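Long-range contact in beta-lactamase domain protein (PDB 5I0P), which binds two zinc ions in a metallo-beta-lactamase fold and is probably a metal-dependent hydrolase: residues A[79-90]-A[113-123]. Numbering follows the deposited sequence.
Sequences RTHWEQIFDRHL and WLCEGGDQGRW
W113 reaches across to helix 76-88 and lodges its indole as a knob among R79, W82, E83 and F86. Its chi1 of -175° sets the ring beside its own carbonyl carbon, between the two segments; R79 CG lies over one face in a CH-pi contact, 3.5 Å from the centroid of the six-membered ring, while G118 CA covers the opposite face. W82 CB abuts the indole edge, and NE1 donates in the ring plane to D119 OD1, which, with both faces covered, helps to fix the rotation of the ring.

Deeper in, L114 CD2 sits almost squarely above the five-membered ring of W82, 3.9 Å from its centroid, and also meets the edge of F86. The edge of W123 is directed at the F86 face, a T-shaped pair with planes at 84°. W123 NE1 donates to L114 O, and L90 CD1 touches W123 CH2 at 3.8 Å.

The polar contacts lie on the more exposed side. E83 divides its carboxylate: OE1 accepts from D119 N (3.0 Å), above the carboxylate plane, and OE2 takes R122 NH2 on its syn side (2.9 Å). The same NH2 binds D87 OD2 at 2.7 Å, so two acids one helical turn apart share one arginine; F86 CB sits over the centre of one face of this guanidinium.

G117, at positive phi, closes helix 111-115 with a Schellman motif. Behind, W82 packs on strands 37-43 and 50-60, and L114 on strand 95-99, so the two helices are neighbours in the helical layer that covers one sheet of the metallo-beta-lactamase alpha-beta/beta-alpha sandwich, the side chain of W82 about 14 Å from a bound zinc ion.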
# COMPACT_ATOMS: atom_id res chain seq x y z
N ARG A 79 -2.33 1.35 -19.41
CA ARG A 79 -1.73 2.39 -20.25
C ARG A 79 -2.79 3.01 -21.16
O ARG A 79 -2.90 4.24 -21.28
CB ARG A 79 -0.60 1.77 -21.06
CG ARG A 79 0.74 2.43 -20.96
CD ARG A 79 1.91 1.44 -20.89
NE ARG A 79 1.90 0.38 -21.91
CZ ARG A 79 2.28 -0.88 -21.66
NH1 ARG A 79 2.66 -1.24 -20.43
NH2 ARG A 79 2.27 -1.79 -22.64
N THR A 80 -3.61 2.15 -21.79
CA THR A 80 -4.67 2.58 -22.67
C THR A 80 -5.66 3.46 -21.93
O THR A 80 -6.14 4.47 -22.48
CB THR A 80 -5.39 1.35 -23.26
OG1 THR A 80 -4.48 0.54 -24.01
CG2 THR A 80 -6.55 1.80 -24.21
N HIS A 81 -6.01 3.09 -20.69
CA HIS A 81 -6.96 3.88 -19.91
C HIS A 81 -6.36 5.23 -19.49
O HIS A 81 -7.06 6.25 -19.47
CB HIS A 81 -7.45 3.08 -18.70
CG HIS A 81 -8.26 1.87 -19.06
ND1 HIS A 81 -8.99 1.77 -20.22
CD2 HIS A 81 -8.47 0.71 -18.39
CE1 HIS A 81 -9.61 0.60 -20.25
NE2 HIS A 81 -9.31 -0.06 -19.15
N TRP A 82 -5.07 5.26 -19.15
CA TRP A 82 -4.43 6.54 -18.87
C TRP A 82 -4.48 7.45 -20.09
O TRP A 82 -4.83 8.64 -19.98
CB TRP A 82 -2.97 6.33 -18.44
CG TRP A 82 -2.74 6.25 -16.98
CD1 TRP A 82 -2.08 5.25 -16.32
CD2 TRP A 82 -3.12 7.21 -15.98
NE1 TRP A 82 -2.04 5.53 -14.97
CE2 TRP A 82 -2.68 6.72 -14.73
CE3 TRP A 82 -3.82 8.43 -16.02
CZ2 TRP A 82 -2.87 7.42 -13.53
CZ3 TRP A 82 -4.02 9.12 -14.83
CH2 TRP A 82 -3.55 8.61 -13.60
N GLU A 83 -4.16 6.90 -21.27
CA GLU A 83 -4.22 7.71 -22.49
C GLU A 83 -5.61 8.27 -22.72
O GLU A 83 -5.75 9.41 -23.15
CB GLU A 83 -3.77 6.91 -23.71
CG GLU A 83 -2.24 6.81 -23.81
CD GLU A 83 -1.58 8.16 -23.97
OE1 GLU A 83 -0.52 8.37 -23.38
OE2 GLU A 83 -2.13 9.04 -24.67
N GLN A 84 -6.64 7.49 -22.39
CA GLN A 84 -8.01 7.98 -22.50
C GLN A 84 -8.29 9.08 -21.48
O GLN A 84 -8.98 10.06 -21.79
CB GLN A 84 -8.99 6.83 -22.33
CG GLN A 84 -9.16 5.97 -23.57
CD GLN A 84 -9.87 4.64 -23.28
OE1 GLN A 84 -10.22 4.33 -22.13
NE2 GLN A 84 -10.05 3.85 -24.33
N ILE A 85 -7.75 8.94 -20.27
CA ILE A 85 -7.96 10.00 -19.28
C ILE A 85 -7.21 11.26 -19.67
O ILE A 85 -7.71 12.38 -19.48
CB ILE A 85 -7.57 9.51 -17.88
CG1 ILE A 85 -8.72 8.70 -17.25
CG2 ILE A 85 -7.07 10.69 -17.00
CD1 ILE A 85 -8.31 7.40 -16.67
N PHE A 86 -6.02 11.11 -20.24
CA PHE A 86 -5.31 12.27 -20.75
C PHE A 86 -6.13 12.98 -21.81
O PHE A 86 -6.17 14.21 -21.87
CB PHE A 86 -3.96 11.86 -21.35
CG PHE A 86 -3.03 11.16 -20.40
CD1 PHE A 86 -3.11 11.36 -19.02
CD2 PHE A 86 -2.03 10.33 -20.89
CE1 PHE A 86 -2.21 10.73 -18.14
CE2 PHE A 86 -1.11 9.70 -20.04
CZ PHE A 86 -1.21 9.89 -18.66
N ASP A 87 -6.80 12.20 -22.66
CA ASP A 87 -7.48 12.81 -23.80
C ASP A 87 -8.79 13.47 -23.41
O ASP A 87 -9.16 14.50 -23.97
CB ASP A 87 -7.71 11.78 -24.91
CG ASP A 87 -6.42 11.44 -25.66
OD1 ASP A 87 -6.35 10.39 -26.32
OD2 ASP A 87 -5.50 12.26 -25.64
N ARG A 88 -9.51 12.90 -22.45
CA ARG A 88 -10.89 13.29 -22.25
C ARG A 88 -11.19 13.88 -20.88
O ARG A 88 -12.25 14.50 -20.74
CB ARG A 88 -11.81 12.08 -22.47
N HIS A 89 -10.29 13.74 -19.87
CA HIS A 89 -10.72 14.07 -18.52
C HIS A 89 -9.71 14.88 -17.72
O HIS A 89 -9.76 14.89 -16.48
CB HIS A 89 -11.08 12.78 -17.77
CG HIS A 89 -12.21 12.03 -18.41
ND1 HIS A 89 -12.01 10.87 -19.14
CD2 HIS A 89 -13.53 12.32 -18.52
CE1 HIS A 89 -13.17 10.46 -19.62
NE2 HIS A 89 -14.10 11.31 -19.25
N LEU A 90 -8.81 15.58 -18.39
CA LEU A 90 -7.82 16.44 -17.75
C LEU A 90 -8.12 17.91 -18.01
O LEU A 90 -7.30 18.76 -17.67
CB LEU A 90 -6.41 16.09 -18.24
CG LEU A 90 -5.77 14.78 -17.78
CD1 LEU A 90 -4.29 14.75 -18.19
CD2 LEU A 90 -5.88 14.64 -16.25
N TRP A 113 6.75 6.03 -16.90
CA TRP A 113 5.92 6.32 -18.07
C TRP A 113 5.07 7.57 -17.88
O TRP A 113 5.00 8.43 -18.77
CB TRP A 113 5.01 5.13 -18.34
CG TRP A 113 4.18 5.22 -19.56
CD1 TRP A 113 4.58 4.99 -20.84
CD2 TRP A 113 2.77 5.50 -19.64
NE1 TRP A 113 3.53 5.12 -21.69
CE2 TRP A 113 2.40 5.42 -20.98
CE3 TRP A 113 1.79 5.80 -18.69
CZ2 TRP A 113 1.10 5.67 -21.41
CZ3 TRP A 113 0.47 6.03 -19.13
CH2 TRP A 113 0.15 5.96 -20.47
N LEU A 114 4.43 7.69 -16.71
CA LEU A 114 3.66 8.89 -16.41
C LEU A 114 4.54 10.12 -16.35
O LEU A 114 4.25 11.13 -16.99
CB LEU A 114 2.92 8.73 -15.08
CG LEU A 114 1.72 7.79 -15.14
CD1 LEU A 114 1.08 7.68 -13.78
CD2 LEU A 114 0.72 8.23 -16.16
N CYS A 115 5.65 10.03 -15.61
CA CYS A 115 6.53 11.17 -15.43
C CYS A 115 6.97 11.73 -16.76
O CYS A 115 7.14 12.95 -16.90
CB CYS A 115 7.75 10.77 -14.63
SG CYS A 115 7.42 10.72 -12.93
N GLU A 116 7.16 10.85 -17.73
CA GLU A 116 7.71 11.24 -19.01
C GLU A 116 6.65 11.50 -20.06
O GLU A 116 6.99 11.67 -21.25
CB GLU A 116 8.71 10.19 -19.45
CG GLU A 116 10.07 10.59 -18.91
CD GLU A 116 11.00 9.46 -18.99
OE1 GLU A 116 10.68 8.53 -19.76
OE2 GLU A 116 12.03 9.48 -18.27
N GLY A 117 5.39 11.57 -19.65
CA GLY A 117 4.33 12.06 -20.50
C GLY A 117 3.53 11.02 -21.23
O GLY A 117 2.80 11.37 -22.16
N GLY A 118 3.63 9.75 -20.84
CA GLY A 118 2.83 8.74 -21.49
C GLY A 118 3.28 8.51 -22.92
O GLY A 118 4.35 8.94 -23.36
N ASP A 119 2.38 7.87 -23.70
CA ASP A 119 2.73 7.44 -25.05
C ASP A 119 3.06 8.61 -25.95
O ASP A 119 3.90 8.49 -26.85
CB ASP A 119 1.61 6.59 -25.62
CG ASP A 119 1.57 5.21 -24.98
OD1 ASP A 119 2.65 4.78 -24.48
OD2 ASP A 119 0.48 4.57 -24.95
N GLN A 120 2.48 9.78 -25.70
CA GLN A 120 2.71 10.89 -26.60
C GLN A 120 3.64 11.95 -26.02
O GLN A 120 3.76 13.03 -26.60
CB GLN A 120 1.37 11.48 -27.03
CG GLN A 120 0.56 10.46 -27.84
CD GLN A 120 -0.78 11.00 -28.30
OE1 GLN A 120 -1.30 11.95 -27.72
NE2 GLN A 120 -1.34 10.40 -29.36
N GLY A 121 4.36 11.64 -24.93
CA GLY A 121 5.32 12.56 -24.35
C GLY A 121 4.76 13.94 -24.08
O GLY A 121 5.30 14.93 -24.57
N ARG A 122 3.64 14.02 -23.36
CA ARG A 122 2.93 15.28 -23.17
C ARG A 122 3.55 16.19 -22.12
O ARG A 122 3.25 17.39 -22.11
CB ARG A 122 1.49 15.01 -22.77
CG ARG A 122 0.70 14.14 -23.70
CD ARG A 122 -0.55 13.69 -22.99
NE ARG A 122 -1.22 12.67 -23.76
CZ ARG A 122 -2.39 12.84 -24.38
NH1 ARG A 122 -3.03 14.00 -24.28
NH2 ARG A 122 -2.90 11.85 -25.08
N TRP A 123 4.36 15.66 -21.21
CA TRP A 123 4.97 16.47 -20.17
C TRP A 123 6.21 15.72 -19.67
O TRP A 123 6.51 14.61 -20.12
CB TRP A 123 3.99 16.76 -19.03
CG TRP A 123 3.25 15.51 -18.62
CD1 TRP A 123 3.77 14.44 -17.93
CD2 TRP A 123 1.88 15.20 -18.86
NE1 TRP A 123 2.81 13.48 -17.75
CE2 TRP A 123 1.63 13.92 -18.31
CE3 TRP A 123 0.83 15.87 -19.50
CZ2 TRP A 123 0.38 13.30 -18.36
CZ3 TRP A 123 -0.41 15.26 -19.58
CH2 TRP A 123 -0.62 13.98 -19.01